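Galactose-binding like protein (Bacteroides thetaiotaomicron, PDB 7M1A) is a SusE-like protein whose calcium-binding C-terminal domain, of galactose-binding type, probably recognises carbohydrate and may take part in its breakdown. Local coordinates at residues K7-M11 against K25-W30; N15-V19 against A56-F60; R33-D37 against W74-K80; V43-T49 against N167-T171. All blocks are in the same frame, centred on the assembly; numbering follows the deposited sequence.

Interaction 1. Residues K7-M11 against K25-W30; sequences KFREM and KMEYVW. With CA (calcium ion), chain F.
Beside the calcium site of this galactose-binding-like domain, the loop carrying Tyr28 packs through the Trp30 indole against Phe8 and strand 9-11. Phe8 CB sits over the centre of the five-membered ring, 3.5 Å from its centroid and 7° off the normal, a CH-pi contact. The Phe8 ring then turns its edge to the indole face, the centroid of the five-membered ring lying 5.2 Å away with the planes at 67°: a T-shaped pair. Glu27 CA and Met26 O cover the opposite face, and water 1 joins Trp30 NE1 to Phe8 O. Residues 26-29 form a 3-10 turn, and Tyr28 O from it binds the calcium at 2.3 Å. With an alanine here instead of Trp30, a gap is likely to open between this turn and strand 9-11, and Phe8 would lose its aromatic partner. Further along, the selenomethionine Met26 lays CE 3.8 Å from Glu10 CG, the two side chains crossing at about a right angle; Glu10 CG comes against this SE and CE end because it stands anti to the backbone N (chi1 -180°). Glu10 OE2 makes a salt bridge with Lys25 of the second subunit. Within the turn, Lys25 NZ bridges to Glu27 OE1 at 2.7 Å on its syn lone pair.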
loop_
_atom_site.group_PDB
_atom_site.type_symbol
_atom_site.label_atom_id
_atom_site.label_comp_id
_atom_site.label_asym_id
_atom_site.label_seq_id
_atom_site.Cartn_x
_atom_site.Cartn_y
_atom_site.Cartn_z
ATOM N N LYS A 7 -12.379 -5.412 -2.641
ATOM C CA LYS A 7 -12.502 -3.978 -2.701
ATOM C C LYS A 7 -11.616 -3.267 -1.667
ATOM O O LYS A 7 -11.475 -2.036 -1.658
ATOM C CB LYS A 7 -13.939 -3.552 -2.501
ATOM C CG LYS A 7 -14.852 -4.121 -3.576
ATOM C CD LYS A 7 -16.240 -3.577 -3.482
ATOM C CE LYS A 7 -17.173 -4.153 -4.562
ATOM N NZ LYS A 7 -16.595 -4.079 -5.950
ATOM N N PHE A 8 -11.049 -4.021 -0.707
ATOM C CA PHE A 8 -10.270 -3.332 0.371
ATOM C C PHE A 8 -8.993 -2.740 -0.250
ATOM O O PHE A 8 -8.420 -3.302 -1.208
ATOM C CB PHE A 8 -9.853 -4.344 1.471
ATOM C CG PHE A 8 -10.925 -4.853 2.393
ATOM C CD1 PHE A 8 -12.291 -4.715 2.112
ATOM C CD2 PHE A 8 -10.526 -5.498 3.593
ATOM C CE1 PHE A 8 -13.250 -5.210 2.993
ATOM C CE2 PHE A 8 -11.473 -6.016 4.476
ATOM C CZ PHE A 8 -12.824 -5.912 4.159
ATOM N N ARG A 9 -8.533 -1.629 0.329
ATOM C CA ARG A 9 -7.327 -1.004 -0.178
ATOM C C ARG A 9 -6.440 -0.511 0.948
ATOM O O ARG A 9 -6.942 0.070 1.939
ATOM C CB ARG A 9 -7.656 0.223 -1.052
ATOM C CG ARG A 9 -8.436 -0.155 -2.297
ATOM C CD ARG A 9 -7.637 -0.824 -3.395
ATOM N NE ARG A 9 -8.378 -1.056 -4.574
ATOM C CZ ARG A 9 -9.019 -2.184 -4.877
ATOM N NH1 ARG A 9 -9.024 -3.198 -4.047
ATOM N NH2 ARG A 9 -9.662 -2.302 -6.018
ATOM N N GLU A 10 -5.127 -0.758 0.839
ATOM C CA GLU A 10 -4.157 -0.191 1.771
ATOM C C GLU A 10 -4.197 1.342 1.666
ATOM O O GLU A 10 -4.456 1.893 0.600
ATOM C CB GLU A 10 -2.789 -0.775 1.402
ATOM C CG GLU A 10 -1.623 -0.331 2.235
ATOM C CD GLU A 10 -0.843 0.865 1.781
ATOM O OE1 GLU A 10 -1.441 1.664 1.008
ATOM O OE2 GLU A 10 0.225 1.072 2.321
HETATM N N MSE A 11 -3.988 2.000 2.820
HETATM C CA MSE A 11 -3.720 3.429 2.858
HETATM C C MSE A 11 -2.433 3.651 3.627
HETATM O O MSE A 11 -1.971 2.755 4.360
HETATM C CB MSE A 11 -4.882 4.157 3.484
HETATM C CG MSE A 11 -6.140 4.012 2.657
HETATM SE SE MSE A 11 -7.617 5.097 3.334
HETATM C CE MSE A 11 -6.931 6.817 2.784
ATOM N N LYS A 25 2.878 -7.719 3.911
ATOM C CA LYS A 25 2.194 -6.702 3.112
ATOM C C LYS A 25 0.782 -6.612 3.649
ATOM O O LYS A 25 0.152 -7.580 4.083
ATOM C CB LYS A 25 2.056 -7.157 1.631
ATOM C CG LYS A 25 1.817 -5.941 0.751
ATOM C CD LYS A 25 3.016 -5.049 0.542
ATOM C CE LYS A 25 2.570 -3.792 -0.248
ATOM N NZ LYS A 25 1.423 -3.008 0.355
HETATM N N MSE A 26 0.254 -5.384 3.700
HETATM C CA MSE A 26 -1.043 -5.173 4.304
HETATM C C MSE A 26 -2.099 -6.041 3.595
HETATM O O MSE A 26 -2.996 -6.582 4.245
HETATM C CB MSE A 26 -1.474 -3.689 4.323
HETATM C CG MSE A 26 -2.676 -3.555 5.351
HETATM SE SE MSE A 26 -3.355 -1.712 5.398
HETATM C CE MSE A 26 -1.703 -0.804 6.024
ATOM N N GLU A 27 -2.014 -6.126 2.220
ATOM C CA GLU A 27 -3.048 -6.825 1.468
ATOM C C GLU A 27 -3.101 -8.297 1.880
ATOM O O GLU A 27 -4.081 -8.948 1.607
ATOM C CB GLU A 27 -2.705 -6.740 -0.028
ATOM C CG GLU A 27 -2.907 -5.346 -0.677
ATOM C CD GLU A 27 -1.842 -4.314 -0.465
ATOM O OE1 GLU A 27 -0.814 -4.533 0.248
ATOM O OE2 GLU A 27 -2.010 -3.237 -1.143
ATOM N N TYR A 28 -2.036 -8.814 2.515
ATOM C CA TYR A 28 -2.093 -10.214 2.915
ATOM C C TYR A 28 -3.063 -10.493 4.062
ATOM O O TYR A 28 -3.345 -11.701 4.304
ATOM C CB TYR A 28 -0.662 -10.689 3.276
ATOM C CG TYR A 28 0.356 -10.659 2.151
ATOM C CD1 TYR A 28 -0.017 -10.616 0.802
ATOM C CD2 TYR A 28 1.711 -10.635 2.445
ATOM C CE1 TYR A 28 0.957 -10.571 -0.179
ATOM C CE2 TYR A 28 2.712 -10.649 1.472
ATOM C CZ TYR A 28 2.309 -10.679 0.163
ATOM O OH TYR A 28 3.267 -10.570 -0.809
ATOM N N VAL A 29 -3.532 -9.429 4.772
ATOM C CA VAL A 29 -4.484 -9.681 5.861
ATOM C C VAL A 29 -5.923 -9.573 5.362
ATOM O O VAL A 29 -6.828 -9.723 6.148
ATOM C CB VAL A 29 -4.235 -8.839 7.116
ATOM C CG1 VAL A 29 -2.809 -9.048 7.623
ATOM C CG2 VAL A 29 -4.609 -7.360 6.963
ATOM N N TRP A 30 -6.164 -9.406 4.028
ATOM C CA TRP A 30 -7.499 -9.572 3.457
ATOM C C TRP A 30 -7.468 -10.419 2.178
ATOM O O TRP A 30 -8.293 -10.212 1.325
ATOM C CB TRP A 30 -8.224 -8.215 3.326
ATOM C CG TRP A 30 -7.501 -7.237 2.448
ATOM C CD1 TRP A 30 -7.439 -7.243 1.088
ATOM C CD2 TRP A 30 -6.899 -6.002 2.903
ATOM N NE1 TRP A 30 -6.756 -6.110 0.638
ATOM C CE2 TRP A 30 -6.435 -5.303 1.728
ATOM C CE3 TRP A 30 -6.706 -5.401 4.173
ATOM C CZ2 TRP A 30 -5.811 -4.071 1.772
ATOM C CZ3 TRP A 30 -6.110 -4.156 4.194
ATOM C CH2 TRP A 30 -5.705 -3.503 3.031
HETATM CA CA CA F . -4.272 -13.623 5.084
HETATM O O HOH W 1 -6.001 -4.514 -1.879
HETATM O O HOH W 2 -4.483 -2.125 -1.659
HETATM O O HOH W 3 -2.420 -14.980 4.587
#

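Interaction 2. Residues N15-V19 against A56-F60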
loop_
_atom_site.group_PDB
_atom_site.type_symbol
_atom_site.label_atom_id
_atom_site.label_comp_id
_atom_site.label_asym_id
_atom_site.label_seq_id
_atom_site.Cartn_x
_atom_site.Cartn_y
_atom_site.Cartn_z
ATOM N N ASN A 15 2.880 9.188 9.789
ATOM C CA ASN A 15 3.192 8.531 11.074
ATOM C C ASN A 15 2.616 7.125 11.167
ATOM O O ASN A 15 2.822 6.497 12.191
ATOM C CB ASN A 15 2.849 9.437 12.282
ATOM C CG ASN A 15 3.643 10.708 12.232
ATOM O OD1 ASN A 15 4.842 10.668 11.979
ATOM N ND2 ASN A 15 2.947 11.800 12.438
ATOM N N ASP A 16 1.884 6.590 10.161
ATOM C CA ASP A 16 1.474 5.197 10.254
ATOM C C ASP A 16 2.715 4.303 10.289
ATOM O O ASP A 16 3.771 4.649 9.762
ATOM C CB ASP A 16 0.612 4.791 9.063
ATOM C CG ASP A 16 -0.830 5.310 9.102
ATOM O OD1 ASP A 16 -1.243 5.848 10.162
ATOM O OD2 ASP A 16 -1.593 4.994 8.181
ATOM N N SER A 17 2.573 3.116 10.912
ATOM C CA SER A 17 3.649 2.133 10.948
ATOM C C SER A 17 3.717 1.444 9.577
ATOM O O SER A 17 2.700 1.056 9.012
ATOM C CB SER A 17 3.332 1.094 11.997
ATOM O OG SER A 17 3.400 1.699 13.299
ATOM N N ARG A 18 4.942 1.212 9.100
ATOM C CA ARG A 18 5.112 0.310 7.981
ATOM C C ARG A 18 4.832 -1.118 8.456
ATOM O O ARG A 18 5.072 -1.461 9.631
ATOM C CB ARG A 18 6.536 0.397 7.427
ATOM C CG ARG A 18 6.730 1.761 6.787
ATOM C CD ARG A 18 8.020 1.862 6.048
ATOM N NE ARG A 18 8.211 3.179 5.461
ATOM C CZ ARG A 18 8.129 3.512 4.195
ATOM N NH1 ARG A 18 7.608 2.668 3.313
ATOM N NH2 ARG A 18 8.465 4.728 3.865
ATOM N N VAL A 19 4.254 -1.943 7.568
ATOM C CA VAL A 19 3.808 -3.273 8.008
ATOM C C VAL A 19 4.432 -4.378 7.147
ATOM O O VAL A 19 3.846 -5.472 6.974
ATOM C CB VAL A 19 2.257 -3.400 8.022
ATOM C CG1 VAL A 19 1.606 -2.370 8.993
ATOM C CG2 VAL A 19 1.653 -3.158 6.613
ATOM N N ALA A 56 1.539 0.790 17.501
ATOM C CA ALA A 56 1.598 0.753 16.043
ATOM C C ALA A 56 0.207 1.091 15.529
ATOM O O ALA A 56 -0.803 0.675 16.063
ATOM C CB ALA A 56 1.956 -0.615 15.532
ATOM N N VAL A 57 0.167 1.840 14.409
ATOM C CA VAL A 57 -1.092 2.247 13.784
ATOM C C VAL A 57 -0.999 1.966 12.280
ATOM O O VAL A 57 -0.041 2.366 11.673
ATOM C CB VAL A 57 -1.423 3.735 14.084
ATOM C CG1 VAL A 57 -2.624 4.230 13.288
ATOM C CG2 VAL A 57 -1.531 4.006 15.555
ATOM N N PHE A 58 -2.069 1.400 11.691
ATOM C CA PHE A 58 -2.093 1.382 10.224
ATOM C C PHE A 58 -3.561 1.534 9.800
ATOM O O PHE A 58 -4.499 1.453 10.610
ATOM C CB PHE A 58 -1.419 0.103 9.684
ATOM C CG PHE A 58 -2.120 -1.171 10.026
ATOM C CD1 PHE A 58 -3.203 -1.652 9.304
ATOM C CD2 PHE A 58 -1.745 -1.862 11.193
ATOM C CE1 PHE A 58 -3.885 -2.808 9.663
ATOM C CE2 PHE A 58 -2.431 -3.016 11.576
ATOM C CZ PHE A 58 -3.533 -3.480 10.854
ATOM N N THR A 59 -3.724 1.864 8.500
ATOM C CA THR A 59 -4.972 2.412 8.000
ATOM C C THR A 59 -5.333 1.691 6.695
ATOM O O THR A 59 -4.472 1.458 5.830
ATOM C CB THR A 59 -4.765 3.892 7.701
ATOM O OG1 THR A 59 -4.236 4.590 8.844
ATOM C CG2 THR A 59 -6.048 4.583 7.295
ATOM N N PHE A 60 -6.641 1.498 6.440
ATOM C CA PHE A 60 -7.090 0.918 5.170
ATOM C C PHE A 60 -8.522 1.338 4.874
ATOM O O PHE A 60 -9.174 1.951 5.696
ATOM C CB PHE A 60 -6.899 -0.600 5.112
ATOM C CG PHE A 60 -7.603 -1.389 6.167
ATOM C CD1 PHE A 60 -7.047 -1.524 7.436
ATOM C CD2 PHE A 60 -8.834 -2.028 5.938
ATOM C CE1 PHE A 60 -7.632 -2.359 8.415
ATOM C CE2 PHE A 60 -9.451 -2.821 6.943
ATOM C CZ PHE A 60 -8.847 -2.989 8.152
HETATM O O HOH W 4 2.404 3.941 13.998
HETATM O O HOH W 5 -1.290 2.507 6.996
#
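Residues 15-19 have no regular structure and run across the strand at residues 56-60, their end-to-end directions 97° apart, with Asp16 and Phe58 nearest (CA to CA 5.2 Å). One backbone bond fixes the crossing: Ser17 N to Val57 O, 2.8 Å and nearly straight. Beside it the Asp16 carboxylate reaches the next part of the strand. Its CG lies anti to the carbonyl carbon (chi1 -76°), which brings OD2 within 2.8 Å of Thr59 OG1; the hydroxyl donates on the syn side, 20° out of the carboxylate plane. Water 5 continues the link from Asp16 OD2 to Thr59 N, while OD1 forms a salt bridge with Arg155. On the other flank Ser17 OG is 2.6 Å from water 4, a water that accepts from Val57 N and donates to Asn15 O. Toward the sandwich interior, Val19 CG1 rests 4.0 Å from Phe58 CB, the two side chains meeting at about a right angle. Replacing Asp16 by an alanine would probably deprive the Thr59 hydroxyl of its acceptor and Arg155 of its counter-charge, leaving the crossing to rest mainly on the Ser17 N bond. With Leu13 N as a further donor to OD2, the buried carboxylate is surrounded by hydrogen-bond donors and a guanidinium group, an environment likely to keep it ionised and to hold this loop at one place on the strand.

Interaction 3. Residues R33-D37 against W74-K80. With CA (calcium ion), chain F; EDO (1,2-ethanediol), chain C; EDO (1,2-ethanediol), chain E.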
loop_
_atom_site.group_PDB
_atom_site.type_symbol
_atom_site.label_atom_id
_atom_site.label_comp_id
_atom_site.label_asym_id
_atom_site.label_seq_id
_atom_site.Cartn_x
_atom_site.Cartn_y
_atom_site.Cartn_z
ATOM N N ARG A 33 -6.973 -15.877 3.257
ATOM C CA ARG A 33 -6.237 -17.043 3.737
ATOM C C ARG A 33 -5.786 -16.774 5.165
ATOM O O ARG A 33 -5.272 -15.711 5.522
ATOM C CB ARG A 33 -5.001 -17.367 2.856
ATOM C CG ARG A 33 -5.436 -17.765 1.464
ATOM C CD ARG A 33 -4.240 -18.309 0.690
ATOM N NE ARG A 33 -3.655 -16.990 0.155
ATOM C CZ ARG A 33 -3.936 -16.345 -1.036
ATOM N NH1 ARG A 33 -5.017 -16.628 -1.753
ATOM N NH2 ARG A 33 -3.146 -15.331 -1.424
ATOM N N ILE A 34 -5.989 -17.790 6.032
ATOM C CA ILE A 34 -5.556 -17.715 7.407
ATOM C C ILE A 34 -4.320 -18.619 7.467
ATOM O O ILE A 34 -4.431 -19.860 7.360
ATOM C CB ILE A 34 -6.673 -18.182 8.383
ATOM C CG1 ILE A 34 -7.847 -17.188 8.359
ATOM C CG2 ILE A 34 -6.138 -18.353 9.801
ATOM C CD1 ILE A 34 -9.128 -17.835 8.854
ATOM N N SER A 35 -3.137 -17.999 7.504
ATOM C CA SER A 35 -1.875 -18.656 7.133
ATOM C C SER A 35 -0.933 -18.819 8.314
ATOM O O SER A 35 -1.119 -18.173 9.376
ATOM C CB SER A 35 -1.143 -17.913 6.014
ATOM O OG SER A 35 -2.017 -17.632 4.959
ATOM N N LYS A 36 0.086 -19.671 8.152
ATOM C CA LYS A 36 1.176 -19.780 9.111
ATOM C C LYS A 36 2.501 -19.498 8.400
ATOM O O LYS A 36 2.565 -19.584 7.168
ATOM C CB LYS A 36 1.197 -21.174 9.740
ATOM C CG LYS A 36 1.495 -22.252 8.717
ATOM C CD LYS A 36 1.329 -23.672 9.294
ATOM C CE LYS A 36 1.759 -24.749 8.319
ATOM N NZ LYS A 36 0.854 -24.912 7.173
ATOM N N ASP A 37 3.580 -19.347 9.172
ATOM C CA ASP A 37 4.878 -19.170 8.560
ATOM C C ASP A 37 5.172 -20.358 7.646
ATOM O O ASP A 37 4.912 -21.504 8.017
ATOM C CB ASP A 37 5.996 -19.184 9.592
ATOM C CG ASP A 37 6.191 -17.874 10.297
ATOM O OD1 ASP A 37 5.526 -16.921 9.903
ATOM O OD2 ASP A 37 7.001 -17.831 11.192
ATOM N N TRP A 74 -7.161 -13.012 13.072
ATOM C CA TRP A 74 -6.398 -14.238 13.346
ATOM C C TRP A 74 -4.909 -13.889 13.432
ATOM O O TRP A 74 -4.355 -13.316 12.506
ATOM C CB TRP A 74 -6.578 -15.303 12.211
ATOM C CG TRP A 74 -7.968 -15.854 12.221
ATOM C CD1 TRP A 74 -8.337 -17.041 12.779
ATOM C CD2 TRP A 74 -9.198 -15.265 11.684
ATOM N NE1 TRP A 74 -9.688 -17.251 12.592
ATOM C CE2 TRP A 74 -10.242 -16.191 11.888
ATOM C CE3 TRP A 74 -9.520 -14.160 10.903
ATOM C CZ2 TRP A 74 -11.554 -16.016 11.466
ATOM C CZ3 TRP A 74 -10.814 -13.940 10.455
ATOM C CH2 TRP A 74 -11.841 -14.856 10.767
ATOM N N ALA A 75 -4.254 -14.425 14.435
ATOM C CA ALA A 75 -2.812 -14.496 14.562
ATOM C C ALA A 75 -2.233 -15.480 13.524
ATOM O O ALA A 75 -2.914 -16.402 13.048
ATOM C CB ALA A 75 -2.427 -14.909 15.988
ATOM N N ILE A 76 -0.956 -15.261 13.176
ATOM C CA ILE A 76 -0.280 -16.210 12.278
ATOM C C ILE A 76 -0.320 -17.594 12.975
ATOM O O ILE A 76 -0.158 -17.723 14.203
ATOM C CB ILE A 76 1.169 -15.720 12.043
ATOM C CG1 ILE A 76 1.161 -14.384 11.260
ATOM C CG2 ILE A 76 2.055 -16.791 11.354
ATOM C CD1 ILE A 76 2.509 -13.653 11.312
ATOM N N GLN A 77 -0.716 -18.617 12.208
ATOM C CA GLN A 77 -1.261 -19.871 12.794
ATOM C C GLN A 77 -0.222 -20.956 13.147
ATOM O O GLN A 77 -0.214 -22.099 12.620
ATOM C CB GLN A 77 -2.310 -20.419 11.815
ATOM C CG GLN A 77 -3.548 -19.515 11.624
ATOM C CD GLN A 77 -4.496 -19.557 12.809
ATOM O OE1 GLN A 77 -4.759 -18.552 13.566
ATOM N NE2 GLN A 77 -5.105 -20.711 12.929
ATOM N N ASP A 78 0.687 -20.555 14.035
ATOM C CA ASP A 78 1.655 -21.537 14.513
ATOM C C ASP A 78 2.077 -21.206 15.947
ATOM O O ASP A 78 1.719 -20.121 16.466
ATOM C CB ASP A 78 2.868 -21.563 13.575
ATOM C CG ASP A 78 3.493 -20.206 13.280
ATOM O OD1 ASP A 78 3.542 -19.374 14.170
ATOM O OD2 ASP A 78 3.885 -20.002 12.114
ATOM N N GLU A 79 2.773 -22.184 16.584
ATOM C CA GLU A 79 3.037 -21.967 18.001
ATOM C C GLU A 79 3.961 -20.791 18.266
ATOM O O GLU A 79 3.810 -20.137 19.324
ATOM C CB GLU A 79 3.661 -23.213 18.588
ATOM C CG GLU A 79 2.627 -24.325 18.699
ATOM C CD GLU A 79 3.170 -25.566 19.381
ATOM O OE1 GLU A 79 2.380 -26.524 19.568
ATOM O OE2 GLU A 79 4.397 -25.552 19.714
ATOM N N LYS A 80 4.798 -20.436 17.279
ATOM C CA LYS A 80 5.682 -19.279 17.417
ATOM C C LYS A 80 4.840 -18.009 17.664
ATOM O O LYS A 80 5.256 -17.137 18.426
ATOM C CB LYS A 80 6.540 -19.130 16.155
ATOM C CG LYS A 80 7.397 -17.888 16.200
ATOM C CD LYS A 80 8.236 -17.672 14.942
ATOM C CE LYS A 80 9.338 -16.655 15.203
ATOM N NZ LYS A 80 10.184 -16.326 14.025
HETATM CA CA CA F . -4.272 -13.623 5.084
HETATM C C1 EDO C . 7.746 -14.560 10.740
HETATM O O1 EDO C . 6.343 -14.590 10.701
HETATM C C2 EDO C . 7.925 -13.359 11.501
HETATM O O2 EDO C . 7.400 -13.476 12.799
HETATM C C1 EDO E . 9.584 -11.467 15.244
HETATM O O1 EDO E . 8.332 -11.742 14.669
HETATM C C2 EDO E . 10.342 -12.742 15.545
HETATM O O2 EDO E . 10.106 -13.480 14.409
HETATM O O HOH W 3 -2.420 -14.980 4.587
HETATM O O HOH W 6 4.690 -22.208 10.691
#
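Two hydrogen bonds tie the segments together. Gln77 N donates to Ser35 O at 2.9 Å and 160°; Asp37 N donates to Asp78 OD2 at 3.0 Å, nearly along the C-O axis. Water 6 joins that same OD2 to Asp37 O. Among the charges, Asp37 OD2 and Asp78 OD2 are 3.9 Å apart with their carboxylate planes at 67°, while Lys80 NZ stays 4.5 Å from Asp37 OD2, beyond a salt bridge; Asp78 OD1 has His81 as a separate partner. The apolar packing belongs to Ile34. Its CD1 lies over the Trp74 indole, 3.7 Å from the five-membered-ring centroid, a CH-pi contact. With CG1 anti to the carbonyl carbon (chi1 -67°), the other branch, CG2, is left to meet Gln77 CG at 3.4 Å. Gln77 centres an inverse gamma turn in the loop after strand 70-74. Arg33 O, with Tyr28, Asn31, Thr171 and Glu172, completes the protein ligands of a calcium site formed between the loop of residues 28-33 and residues 171-172, in this domain of the galactose-binding type.

Interaction 4. Residues V43-T49 against N167-T171. With CA (calcium ion), chain F; EDO (1,2-ethanediol), chain E.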
loop_
_atom_site.group_PDB
_atom_site.type_symbol
_atom_site.label_atom_id
_atom_site.label_comp_id
_atom_site.label_asym_id
_atom_site.label_seq_id
_atom_site.Cartn_x
_atom_site.Cartn_y
_atom_site.Cartn_z
ATOM N N VAL A 43 1.848 -14.304 3.924
ATOM C CA VAL A 43 1.415 -14.794 5.236
ATOM C C VAL A 43 0.652 -13.780 6.071
ATOM O O VAL A 43 -0.264 -14.152 6.822
ATOM C CB VAL A 43 2.651 -15.346 6.002
ATOM C CG1 VAL A 43 2.388 -15.702 7.455
ATOM C CG2 VAL A 43 3.259 -16.546 5.217
ATOM N N GLY A 44 1.052 -12.515 5.994
ATOM C CA GLY A 44 0.374 -11.555 6.847
ATOM C C GLY A 44 1.100 -10.218 6.777
ATOM O O GLY A 44 1.860 -9.944 5.817
ATOM N N LEU A 45 0.863 -9.358 7.774
ATOM C CA LEU A 45 1.584 -8.125 7.897
ATOM C C LEU A 45 2.403 -8.177 9.170
ATOM O O LEU A 45 2.126 -8.986 10.093
ATOM C CB LEU A 45 0.679 -6.883 7.809
ATOM C CG LEU A 45 -0.304 -6.637 8.972
ATOM C CD1 LEU A 45 0.360 -6.097 10.244
ATOM C CD2 LEU A 45 -1.385 -5.634 8.519
ATOM N N HIS A 46 3.448 -7.346 9.192
ATOM C CA HIS A 46 4.343 -7.384 10.340
ATOM C C HIS A 46 5.094 -6.068 10.451
ATOM O O HIS A 46 5.724 -5.652 9.483
ATOM C CB HIS A 46 5.348 -8.545 10.125
ATOM C CG HIS A 46 6.046 -8.967 11.363
ATOM N ND1 HIS A 46 6.689 -8.074 12.255
ATOM C CD2 HIS A 46 6.229 -10.229 11.837
ATOM C CE1 HIS A 46 7.202 -8.831 13.234
ATOM N NE2 HIS A 46 6.921 -10.124 12.993
ATOM N N THR A 47 5.013 -5.366 11.603
ATOM C CA THR A 47 5.699 -4.077 11.737
ATOM C C THR A 47 7.155 -4.191 12.161
ATOM O O THR A 47 7.809 -3.144 12.269
ATOM C CB THR A 47 4.987 -3.207 12.788
ATOM O OG1 THR A 47 5.009 -3.825 14.078
ATOM C CG2 THR A 47 3.533 -2.943 12.425
ATOM N N GLY A 48 7.656 -5.440 12.364
ATOM C CA GLY A 48 9.042 -5.603 12.788
ATOM C C GLY A 48 9.153 -5.732 14.311
ATOM O O GLY A 48 8.185 -6.012 15.035
ATOM N N THR A 49 10.384 -5.534 14.799
ATOM C CA THR A 49 10.702 -5.663 16.229
ATOM C C THR A 49 11.476 -4.458 16.719
ATOM O O THR A 49 11.965 -4.516 17.819
ATOM C CB THR A 49 11.505 -6.941 16.490
ATOM O OG1 THR A 49 12.681 -6.979 15.670
ATOM C CG2 THR A 49 10.717 -8.182 16.120
ATOM N N ASN A 167 4.675 -3.411 18.589
ATOM C CA ASN A 167 4.638 -4.020 17.265
ATOM C C ASN A 167 3.375 -4.847 17.076
ATOM O O ASN A 167 2.746 -5.282 18.018
ATOM C CB ASN A 167 5.958 -4.768 17.015
ATOM C CG ASN A 167 7.076 -3.777 16.799
ATOM O OD1 ASN A 167 7.102 -3.085 15.760
ATOM N ND2 ASN A 167 8.018 -3.700 17.727
ATOM N N ILE A 168 3.083 -5.148 15.815
ATOM C CA ILE A 168 1.987 -6.061 15.543
ATOM C C ILE A 168 2.291 -6.925 14.314
ATOM O O ILE A 168 2.817 -6.454 13.299
ATOM C CB ILE A 168 0.626 -5.308 15.390
ATOM C CG1 ILE A 168 -0.565 -6.261 15.216
ATOM C CG2 ILE A 168 0.714 -4.278 14.253
ATOM C CD1 ILE A 168 -1.905 -5.587 15.294
ATOM N N CYS A 169 1.888 -8.214 14.366
ATOM C CA CYS A 169 1.847 -9.055 13.173
ATOM C C CYS A 169 0.582 -9.941 13.304
ATOM O O CYS A 169 0.206 -10.355 14.401
ATOM C CB CYS A 169 3.114 -9.916 13.062
ATOM S SG CYS A 169 3.436 -11.084 14.407
ATOM N N PHE A 170 -0.006 -10.309 12.174
ATOM C CA PHE A 170 -1.153 -11.203 12.141
ATOM C C PHE A 170 -1.407 -11.621 10.689
ATOM O O PHE A 170 -0.768 -11.037 9.769
ATOM C CB PHE A 170 -2.425 -10.658 12.804
ATOM C CG PHE A 170 -3.042 -9.494 12.103
ATOM C CD1 PHE A 170 -2.482 -8.201 12.255
ATOM C CD2 PHE A 170 -4.177 -9.631 11.332
ATOM C CE1 PHE A 170 -3.072 -7.085 11.650
ATOM C CE2 PHE A 170 -4.763 -8.501 10.711
ATOM C CZ PHE A 170 -4.177 -7.257 10.863
ATOM N N THR A 171 -2.304 -12.622 10.464
ATOM C CA THR A 171 -2.459 -13.199 9.137
ATOM C C THR A 171 -3.735 -12.745 8.409
ATOM O O THR A 171 -3.702 -12.752 7.135
ATOM C CB THR A 171 -2.375 -14.733 9.147
ATOM O OG1 THR A 171 -2.492 -15.219 7.804
ATOM C CG2 THR A 171 -3.481 -15.407 9.954
HETATM CA CA CA F . -4.272 -13.623 5.084
HETATM C C1 EDO E . 9.584 -11.467 15.244
HETATM O O1 EDO E . 8.332 -11.742 14.669
HETATM C C2 EDO E . 10.342 -12.742 15.545
HETATM O O2 EDO E . 10.106 -13.480 14.409
HETATM O O HOH W 3 -2.420 -14.980 4.587
HETATM O O HOH W 7 9.361 -2.290 14.368
#
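Thr171 OG1 donates to Val43 O at 2.7 Å, and Ser35 N donates to that hydroxyl in turn. At the far end Thr47 OG1 works twice: it accepts from Ile168 N at 2.9 Å and 161°, and gives its proton to Asn167 OD1 at 2.8 Å, in the carbonyl plane and on a lone pair. The hydroxyl faces both partners because it stands between the backbone N and carbonyl carbon (chi1 62°). Between these ends the backbones run antiparallel, 172° apart. Leu45 and Phe170 form a hydrogen-bonded pair through Leu45 N to Phe170 O and Phe170 N to Leu45 O, whereas His46 and Cys169 form a non-hydrogen-bonded one with CA atoms 4.1 Å apart; Thr47 N to Ile168 O adds another bond. Gly44 CA comes within 3.2 Å of Phe170 O, and a CB there would clash with that oxygen. Cys169 CB lies over one face of the His46 imidazole, toward its rim, 3.6 Å from the centroid. Gly48 N donates to His46 ND1 in the ring plane, and His46 NE2 donates to O1 of a 1,2-ethanediol at 2.7 Å. On the opposite sheet face, Leu45 CD1 packs 3.8 Å from Phe170 CE1. Gly48 N as donor to ND1 places the imidazole proton on NE2 and probably sets the ring's rotation, the ethanediol being probably a crystallisation molecule; the hydroxyl bonds probably steady Thr171, whose carbonyl binds the calcium.

From the N terminus, interaction 1 closes a short loop, bringing residues 25-30 back to the first strand. Interaction 2 starts inside that loop, at residues 15-19, and ends on strand 56-66, so the two cross; Met11 and Thr59 join them as strand neighbours. Interaction 3 opens after interaction 1 has closed, crosses interaction 2 and ties the calcium-binding loop at Arg33 and the residues after it to the end of strand 70-74 and the loop beyond. Interaction 4 spans the longest stretch, crossing interactions 2 and 3 to pair strand 45-46 with strand 169-176. Interactions 1, 3 and 4 share the calcium and water 3, while Phe58 against Phe170 connects interactions 2 and 4 between the two sheets.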